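Tailspike protein (Acinetobacter phage vB_ApiP_P1, PDB 6E1R) probably binds and hydrolyses the capsular polysaccharide of its Acinetobacter host as a trimeric phage tailspike. Local coordinates at residues 35-40 and 49-54; 23-28 and 66-71; 79-84 and 109-114. All blocks are in the same frame, centred on the assembly; numbering follows the deposited sequence.

Contact 1: 35-40 and 49-54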
loop_
_atom_site.group_PDB
_atom_site.type_symbol
_atom_site.label_atom_id
_atom_site.label_comp_id
_atom_site.label_asym_id
_atom_site.label_seq_id
_atom_site.Cartn_x
_atom_site.Cartn_y
_atom_site.Cartn_z
ATOM N N VAL A 35 50.675 -18.669 15.432
ATOM C CA VAL A 35 51.241 -18.702 14.092
ATOM C C VAL A 35 50.333 -17.902 13.165
ATOM O O VAL A 35 49.147 -17.705 13.435
ATOM C CB VAL A 35 51.410 -20.155 13.584
ATOM C CG1 VAL A 35 50.055 -20.778 13.277
ATOM C CG2 VAL A 35 52.336 -20.223 12.377
ATOM N N LEU A 36 50.914 -17.428 12.066
ATOM C CA LEU A 36 50.198 -16.663 11.052
ATOM C C LEU A 36 50.059 -17.509 9.795
ATOM O O LEU A 36 51.063 -17.926 9.208
ATOM C CB LEU A 36 50.920 -15.352 10.738
ATOM C CG LEU A 36 50.471 -14.595 9.482
ATOM C CD1 LEU A 36 48.999 -14.228 9.537
ATOM C CD2 LEU A 36 51.319 -13.349 9.276
HETATM N N MSE A 37 48.820 -17.763 9.387
HETATM C CA MSE A 37 48.571 -18.476 8.144
HETATM C C MSE A 37 48.072 -17.510 7.079
HETATM O O MSE A 37 47.091 -16.797 7.286
HETATM C CB MSE A 37 47.563 -19.608 8.350
HETATM C CG MSE A 37 47.443 -20.537 7.151
HETATM SE SE MSE A 37 46.281 -22.069 7.460
HETATM C CE MSE A 37 44.558 -21.157 7.412
ATOM N N THR A 38 48.762 -17.481 5.942
ATOM C CA THR A 38 48.405 -16.608 4.825
ATOM C C THR A 38 47.707 -17.467 3.775
ATOM O O THR A 38 48.336 -17.991 2.855
ATOM C CB THR A 38 49.634 -15.911 4.256
ATOM O OG1 THR A 38 50.552 -16.890 3.755
ATOM C CG2 THR A 38 50.320 -15.083 5.333
ATOM N N GLY A 39 46.394 -17.612 3.922
ATOM C CA GLY A 39 45.613 -18.395 2.987
ATOM C C GLY A 39 45.464 -19.856 3.359
ATOM O O GLY A 39 46.394 -20.476 3.885
ATOM N N TYR A 40 44.282 -20.413 3.088
ATOM C CA TYR A 40 44.030 -21.821 3.379
ATOM C C TYR A 40 44.858 -22.730 2.480
ATOM O O TYR A 40 45.271 -23.814 2.907
ATOM C CB TYR A 40 42.537 -22.117 3.224
ATOM C CG TYR A 40 42.051 -23.388 3.891
ATOM C CD1 TYR A 40 42.256 -24.630 3.306
ATOM C CD2 TYR A 40 41.369 -23.339 5.101
ATOM C CE1 TYR A 40 41.804 -25.789 3.912
ATOM C CE2 TYR A 40 40.914 -24.490 5.713
ATOM C CZ TYR A 40 41.134 -25.712 5.115
ATOM O OH TYR A 40 40.681 -26.860 5.723
ATOM N N ASP A 49 44.388 -16.839 8.682
ATOM C CA ASP A 49 44.012 -16.445 10.033
ATOM C C ASP A 49 45.155 -16.805 10.971
ATOM O O ASP A 49 46.079 -17.535 10.604
ATOM C CB ASP A 49 42.711 -17.126 10.467
ATOM C CG ASP A 49 42.001 -16.379 11.571
ATOM O OD1 ASP A 49 42.583 -15.423 12.123
ATOM O OD2 ASP A 49 40.850 -16.744 11.879
ATOM N N HIS A 50 45.080 -16.277 12.188
ATOM C CA HIS A 50 46.015 -16.637 13.241
ATOM C C HIS A 50 45.527 -17.887 13.959
ATOM O O HIS A 50 44.322 -18.132 14.072
ATOM C CB HIS A 50 46.179 -15.492 14.244
ATOM C CG HIS A 50 46.879 -14.294 13.683
ATOM N ND1 HIS A 50 47.021 -13.117 14.386
ATOM C CD2 HIS A 50 47.473 -14.092 12.486
ATOM C CE1 HIS A 50 47.677 -12.242 13.645
ATOM N NE2 HIS A 50 47.963 -12.808 12.487
ATOM N N PHE A 51 46.475 -18.688 14.435
ATOM C CA PHE A 51 46.158 -19.930 15.122
ATOM C C PHE A 51 46.966 -20.029 16.405
ATOM O O PHE A 51 48.166 -19.740 16.420
ATOM C CB PHE A 51 46.434 -21.153 14.236
ATOM C CG PHE A 51 45.431 -21.339 13.134
ATOM C CD1 PHE A 51 45.544 -20.630 11.949
ATOM C CD2 PHE A 51 44.370 -22.218 13.283
ATOM C CE1 PHE A 51 44.621 -20.797 10.933
ATOM C CE2 PHE A 51 43.442 -22.390 12.269
ATOM C CZ PHE A 51 43.568 -21.678 11.093
ATOM N N LYS A 52 46.300 -20.442 17.477
ATOM C CA LYS A 52 46.933 -20.689 18.761
ATOM C C LYS A 52 46.896 -22.183 19.040
ATOM O O LYS A 52 45.893 -22.847 18.766
ATOM C CB LYS A 52 46.228 -19.924 19.884
ATOM C CG LYS A 52 46.882 -20.068 21.248
ATOM C CD LYS A 52 46.154 -19.248 22.301
ATOM C CE LYS A 52 46.328 -17.757 22.060
ATOM N NZ LYS A 52 45.593 -16.944 23.071
ATOM N N TYR A 53 47.994 -22.715 19.565
ATOM C CA TYR A 53 48.094 -24.149 19.784
ATOM C C TYR A 53 47.450 -24.541 21.106
ATOM O O TYR A 53 47.541 -23.816 22.102
ATOM C CB TYR A 53 49.553 -24.598 19.762
ATOM C CG TYR A 53 49.726 -26.099 19.724
ATOM C CD1 TYR A 53 50.000 -26.816 20.880
ATOM C CD2 TYR A 53 49.597 -26.801 18.532
ATOM C CE1 TYR A 53 50.154 -28.187 20.852
ATOM C CE2 TYR A 53 49.750 -28.173 18.494
ATOM C CZ TYR A 53 50.028 -28.862 19.656
ATOM O OH TYR A 53 50.181 -30.228 19.623
ATOM N N ASP A 54 46.797 -25.701 21.109
ATOM C CA ASP A 54 46.150 -26.252 22.294
ATOM C C ASP A 54 46.522 -27.726 22.370
ATOM O O ASP A 54 46.081 -28.525 21.538
ATOM C CB ASP A 54 44.632 -26.071 22.230
ATOM C CG ASP A 54 43.954 -26.304 23.569
ATOM O OD1 ASP A 54 44.406 -27.186 24.330
ATOM O OD2 ASP A 54 42.957 -25.608 23.857
#
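M37, a selenomethionine in this model, crosses the F51 side chain obliquely and touches the ring with its terminal methyl. M37 CB lies 3.4 Å from D49 O. The chain then runs out extended, with CG opposite the backbone N (chi1 -170°). M37 SE comes within 4.1 Å of F51 CE1, an oblique Met-aromatic contact that sits neither squarely over the face nor at the edge. A bend at chi3 (73°) then turns the terminal methyl back toward the phenyl group, and M37 CE ends 3.5 Å from F51 CE1. Further along the same face, V35 CG1 rests on F51 CB. The strands belong to a beta hairpin, 34-37 with 49-53, whose turn is a long loop, and they sit in a small mixed sheet of the domain at the N-terminal end of this piece of the protein. V35 and F51 form a hydrogen-bonded pair: V35 N gives to F51 O at 2.9 Å, and F51 N gives back to V35 O at 3.0 Å. L36 and H50 are the non-hydrogen-bonded pair, with side chains on the other face. There L36 CD1 meets the imidazole at its edge and in its plane, 3.3 Å from H50 CD2. This face is turned to the neighbouring subunits: L36 also packs on H50 of a second subunit, and H50 on L36 of the third. D49 OD2 makes a salt bridge with K72.

Contact 2: 23-28 and 66-71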
loop_
_atom_site.group_PDB
_atom_site.type_symbol
_atom_site.label_atom_id
_atom_site.label_comp_id
_atom_site.label_asym_id
_atom_site.label_seq_id
_atom_site.Cartn_x
_atom_site.Cartn_y
_atom_site.Cartn_z
ATOM N N GLU A 23 50.434 -27.143 5.477
ATOM C CA GLU A 23 51.622 -26.827 6.259
ATOM C C GLU A 23 51.304 -26.585 7.729
ATOM O O GLU A 23 52.204 -26.686 8.570
ATOM C CB GLU A 23 52.342 -25.609 5.671
ATOM C CG GLU A 23 53.774 -25.447 6.167
ATOM C CD GLU A 23 54.510 -24.307 5.493
ATOM O OE1 GLU A 23 54.237 -24.042 4.305
ATOM O OE2 GLU A 23 55.361 -23.673 6.152
ATOM N N LEU A 24 50.048 -26.285 8.061
ATOM C CA LEU A 24 49.686 -26.061 9.454
ATOM C C LEU A 24 49.479 -27.374 10.197
ATOM O O LEU A 24 49.915 -27.516 11.345
ATOM C CB LEU A 24 48.424 -25.203 9.543
ATOM C CG LEU A 24 47.986 -24.836 10.962
ATOM C CD1 LEU A 24 48.955 -23.839 11.573
ATOM C CD2 LEU A 24 46.565 -24.290 10.973
ATOM N N GLU A 25 48.818 -28.342 9.559
ATOM C CA GLU A 25 48.521 -29.602 10.232
ATOM C C GLU A 25 49.791 -30.402 10.502
ATOM O O GLU A 25 49.915 -31.045 11.552
ATOM C CB GLU A 25 47.524 -30.408 9.398
ATOM C CG GLU A 25 47.883 -30.547 7.926
ATOM C CD GLU A 25 46.773 -31.190 7.113
ATOM O OE1 GLU A 25 45.728 -31.543 7.699
ATOM O OE2 GLU A 25 46.949 -31.345 5.886
ATOM N N GLY A 26 50.744 -30.385 9.566
ATOM C CA GLY A 26 52.017 -31.045 9.792
ATOM C C GLY A 26 52.957 -30.314 10.727
ATOM O O GLY A 26 53.939 -30.907 11.185
ATOM N N LEU A 27 52.688 -29.042 11.013
ATOM C CA LEU A 27 53.558 -28.252 11.875
ATOM C C LEU A 27 53.233 -28.517 13.342
ATOM O O LEU A 27 52.065 -28.502 13.743
ATOM C CB LEU A 27 53.422 -26.766 11.534
ATOM C CG LEU A 27 54.326 -25.749 12.236
ATOM C CD1 LEU A 27 54.703 -24.634 11.278
ATOM C CD2 LEU A 27 53.634 -25.162 13.443
ATOM N N SER A 28 54.272 -28.751 14.141
ATOM C CA SER A 28 54.135 -29.052 15.559
ATOM C C SER A 28 54.398 -27.810 16.402
ATOM O O SER A 28 55.142 -26.911 16.003
ATOM C CB SER A 28 55.098 -30.168 15.968
ATOM O OG SER A 28 54.874 -30.574 17.306
ATOM N N VAL A 66 39.769 -26.013 14.394
ATOM C CA VAL A 66 40.912 -26.672 15.017
ATOM C C VAL A 66 41.567 -27.580 13.986
ATOM O O VAL A 66 40.894 -28.413 13.368
ATOM C CB VAL A 66 40.505 -27.473 16.268
ATOM C CG1 VAL A 66 41.566 -27.342 17.349
ATOM C CG2 VAL A 66 39.158 -27.005 16.789
ATOM N N ILE A 67 42.877 -27.416 13.804
ATOM C CA ILE A 67 43.645 -28.178 12.818
ATOM C C ILE A 67 44.856 -28.756 13.548
ATOM O O ILE A 67 45.893 -28.098 13.681
ATOM C CB ILE A 67 44.070 -27.327 11.618
ATOM C CG1 ILE A 67 42.834 -26.806 10.878
ATOM C CG2 ILE A 67 44.937 -28.135 10.666
ATOM C CD1 ILE A 67 43.150 -25.839 9.761
ATOM N N ASN A 68 44.726 -29.995 14.029
ATOM C CA ASN A 68 45.795 -30.704 14.739
ATOM C C ASN A 68 46.366 -29.866 15.883
ATOM O O ASN A 68 47.580 -29.724 16.042
ATOM C CB ASN A 68 46.898 -31.143 13.774
ATOM C CG ASN A 68 46.516 -32.374 12.974
ATOM O OD1 ASN A 68 45.649 -33.148 13.381
ATOM N ND2 ASN A 68 47.166 -32.565 11.834
ATOM N N GLY A 69 45.467 -29.309 16.691
ATOM C CA GLY A 69 45.829 -28.539 17.858
ATOM C C GLY A 69 45.831 -27.039 17.654
ATOM O O GLY A 69 45.799 -26.295 18.641
ATOM N N TRP A 70 45.870 -26.578 16.408
ATOM C CA TRP A 70 45.876 -25.151 16.109
ATOM C C TRP A 70 44.436 -24.666 16.011
ATOM O O TRP A 70 43.704 -25.053 15.094
ATOM C CB TRP A 70 46.653 -24.879 14.825
ATOM C CG TRP A 70 48.087 -25.273 14.947
ATOM C CD1 TRP A 70 48.671 -26.415 14.483
ATOM C CD2 TRP A 70 49.118 -24.535 15.611
ATOM N NE1 TRP A 70 50.007 -26.425 14.804
ATOM C CE2 TRP A 70 50.305 -25.282 15.497
ATOM C CE3 TRP A 70 49.153 -23.310 16.283
ATOM C CZ2 TRP A 70 51.513 -24.845 16.034
ATOM C CZ3 TRP A 70 50.353 -22.877 16.810
ATOM C CH2 TRP A 70 51.517 -23.643 16.683
ATOM N N VAL A 71 44.033 -23.814 16.948
ATOM C CA VAL A 71 42.667 -23.308 17.002
ATOM C C VAL A 71 42.594 -21.980 16.263
ATOM O O VAL A 71 43.443 -21.100 16.454
ATOM C CB VAL A 71 42.181 -23.163 18.454
ATOM C CG1 VAL A 71 40.765 -23.697 18.586
ATOM C CG2 VAL A 71 43.095 -23.914 19.404
#
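L24 lies over one face of the W70 indole, while the carbonyl oxygen L27 O meets the same ring at its edge. The methyl L24 CD1 stands 3.9 Å from the centroid of the five-membered ring of W70 and 17° off its normal, a CH-pi contact displaced toward the rim. In the ring plane, W70 NE1 points at L27 O, 3.1 Å away and almost straight (170°), though it meets that oxygen from above the carbonyl plane. The L27 side chain crosses the indole at about a right angle, bringing L27 CD2 3.4 Å from W70 CZ2. The indole thus has an apolar methyl over one face and a hydrogen bond that fixes its rotation. I67, N68, G69 and W70 make a type I' turn, the tight link of a two-residue beta hairpin, with Asn-Gly at its centre. Helix 21-25 packs against this turn from the side where I67, N68 and W70 point. I67 CD1 touches L24 CD2 at 3.9 Å, the two side chains lying roughly perpendicular. At the tip, N68 ND2 donates to E25 O over 3.2 Å (153°), again from above the carbonyl plane, giving E25 O a side-chain partner. Y53 meets W70 edge-to-face, and V35 and F51 also touch both L24 and W70.

Contact 3: 79-84 and 109-114; sequences LTVSAC and RKLVVD
V81 and L111 meet on the buried side of a short parallel strand pairing, where V81 CG1 lies 3.9 Å from L111 CD1 and 3.8 Å from V113 CG2. V81 has CG1 opposite its carbonyl carbon, which brings this methyl against both; L79 adds its own side chain nearby and also packs, like L111, on helix 94-106. The pairing itself rests on two bonds: V112 N to L79 O at 3.0 Å and V81 N to V112 O at 3.1 Å, both donors meeting the carbonyl oxygens nearly head-on. Strand 79-80, helix 94-106 and strand 111-113 form a beta-alpha-beta unit at the start of the parallel beta-helix, which goes on through strand 129-133.

The end at R109 and K110 is looser. A water sits where the next strand bond would fall, accepting from L79 N at 2.6 Å and donating to K110 O, with R109 NE as a longer donor to the water at 3.2 Å. The backbone of K110 bonds to the third subunit, and R109 makes a cation-pi contact with F74. At the far end, S82 OG donates to D114 OD2 over 2.7 Å, reaching the syn side of the carboxylate but 29° out of its plane. T80 OG1 accepts from A83 N, an ST motif that steadies the 3-10 turn carrying S82. With L79 N and K110 O joined through water, that end is probably less rigidly set, whereas the S82 hydroxyl is likely to offset part of the charge on D114.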
loop_
_atom_site.group_PDB
_atom_site.type_symbol
_atom_site.label_atom_id
_atom_site.label_comp_id
_atom_site.label_asym_id
_atom_site.label_seq_id
_atom_site.Cartn_x
_atom_site.Cartn_y
_atom_site.Cartn_z
ATOM N N LEU A 79 33.566 -15.662 9.675
ATOM C CA LEU A 79 33.765 -16.989 9.109
ATOM C C LEU A 79 33.558 -16.923 7.599
ATOM O O LEU A 79 32.496 -16.499 7.133
ATOM C CB LEU A 79 32.811 -18.000 9.743
ATOM C CG LEU A 79 32.947 -19.443 9.254
ATOM C CD1 LEU A 79 34.389 -19.912 9.351
ATOM C CD2 LEU A 79 32.030 -20.370 10.036
ATOM N N THR A 80 34.563 -17.353 6.842
ATOM C CA THR A 80 34.542 -17.276 5.390
ATOM C C THR A 80 34.563 -18.680 4.805
ATOM O O THR A 80 35.077 -19.617 5.424
ATOM C CB THR A 80 35.735 -16.476 4.841
ATOM O OG1 THR A 80 36.959 -17.145 5.172
ATOM C CG2 THR A 80 35.760 -15.077 5.436
ATOM N N VAL A 81 33.991 -18.821 3.606
ATOM C CA VAL A 81 33.995 -20.121 2.941
ATOM C C VAL A 81 35.421 -20.532 2.589
ATOM O O VAL A 81 35.727 -21.728 2.507
ATOM C CB VAL A 81 33.076 -20.114 1.699
ATOM C CG1 VAL A 81 31.821 -19.296 1.960
ATOM C CG2 VAL A 81 33.810 -19.604 0.466
ATOM N N SER A 82 36.313 -19.559 2.380
ATOM C CA SER A 82 37.711 -19.886 2.120
ATOM C C SER A 82 38.356 -20.555 3.322
ATOM O O SER A 82 39.219 -21.424 3.160
ATOM C CB SER A 82 38.490 -18.624 1.747
ATOM O OG SER A 82 38.006 -18.057 0.543
ATOM N N ALA A 83 37.950 -20.170 4.531
ATOM C CA ALA A 83 38.446 -20.809 5.741
ATOM C C ALA A 83 37.873 -22.204 5.959
ATOM O O ALA A 83 38.250 -22.858 6.938
ATOM C CB ALA A 83 38.141 -19.930 6.956
ATOM N N CYS A 84 36.982 -22.676 5.088
ATOM C CA CYS A 84 36.405 -24.008 5.208
ATOM C C CYS A 84 36.860 -24.950 4.099
ATOM O O CYS A 84 36.272 -26.024 3.935
ATOM C CB CYS A 84 34.878 -23.923 5.233
ATOM S SG CYS A 84 34.211 -22.954 6.606
ATOM N N ARG A 109 26.725 -18.430 13.720
ATOM C CA ARG A 109 27.357 -17.209 13.246
ATOM C C ARG A 109 27.208 -17.124 11.736
ATOM O O ARG A 109 27.019 -18.133 11.053
ATOM C CB ARG A 109 28.834 -17.150 13.654
ATOM C CG ARG A 109 29.701 -18.239 13.044
ATOM C CD ARG A 109 31.104 -18.209 13.631
ATOM N NE ARG A 109 31.749 -16.912 13.449
ATOM C CZ ARG A 109 32.820 -16.509 14.126
ATOM N NH1 ARG A 109 33.365 -17.301 15.039
ATOM N NH2 ARG A 109 33.342 -15.312 13.894
ATOM N N LYS A 110 27.290 -15.899 11.222
ATOM C CA LYS A 110 27.054 -15.671 9.806
ATOM C C LYS A 110 28.199 -16.224 8.964
ATOM O O LYS A 110 29.343 -16.328 9.414
ATOM C CB LYS A 110 26.869 -14.180 9.517
ATOM C CG LYS A 110 28.130 -13.340 9.617
ATOM C CD LYS A 110 27.822 -11.891 9.274
ATOM C CE LYS A 110 29.083 -11.055 9.152
ATOM N NZ LYS A 110 28.768 -9.666 8.713
ATOM N N LEU A 111 27.871 -16.586 7.729
ATOM C CA LEU A 111 28.835 -17.079 6.759
ATOM C C LEU A 111 29.014 -16.045 5.656
ATOM O O LEU A 111 28.044 -15.421 5.215
ATOM C CB LEU A 111 28.380 -18.412 6.163
ATOM C CG LEU A 111 29.280 -19.033 5.094
ATOM C CD1 LEU A 111 30.653 -19.360 5.661
ATOM C CD2 LEU A 111 28.622 -20.269 4.504
ATOM N N VAL A 112 30.255 -15.859 5.218
ATOM C CA VAL A 112 30.595 -14.860 4.213
ATOM C C VAL A 112 31.280 -15.561 3.051
ATOM O O VAL A 112 32.245 -16.309 3.250
ATOM C CB VAL A 112 31.500 -13.757 4.791
ATOM C CG1 VAL A 112 31.983 -12.832 3.684
ATOM C CG2 VAL A 112 30.762 -12.973 5.864
ATOM N N VAL A 113 30.789 -15.313 1.842
ATOM C CA VAL A 113 31.384 -15.843 0.622
ATOM C C VAL A 113 32.298 -14.757 0.069
ATOM O O VAL A 113 31.830 -13.707 -0.383
ATOM C CB VAL A 113 30.316 -16.255 -0.399
ATOM C CG1 VAL A 113 30.950 -17.023 -1.548
ATOM C CG2 VAL A 113 29.236 -17.084 0.271
ATOM N N ASP A 114 33.605 -15.009 0.102
ATOM C CA ASP A 114 34.598 -14.003 -0.247
ATOM C C ASP A 114 35.120 -14.132 -1.673
ATOM O O ASP A 114 35.833 -13.234 -2.133
ATOM C CB ASP A 114 35.762 -14.048 0.751
ATOM C CG ASP A 114 36.234 -15.458 1.032
ATOM O OD1 ASP A 114 35.448 -16.404 0.812
ATOM O OD2 ASP A 114 37.386 -15.618 1.491
HETATM O O HOH W 1 31.301 -15.040 10.843
#

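How the contacts relate
After strand 16-18 the chain enters helix 21-25, which opens contact 2. It then runs into strand 34-37 and turns back along strand 49-53, closing contact 1 over the loop of residues 38-48. Only after that does the hairpin of 66-67 and 70-72 return to the helix and close contact 2, so contact 1 lies within the wider loop. The two touch where K52 and D54 bond to V71 and G69, joining neighbouring strands of one sheet. Contact 3 follows in series, opening at strand 79-80 and closing at 111-113 after helix 94-106. Y40 packs on S82 and A83, tying the small domain that holds contacts 1 and 2 to the beginning of the beta-helix.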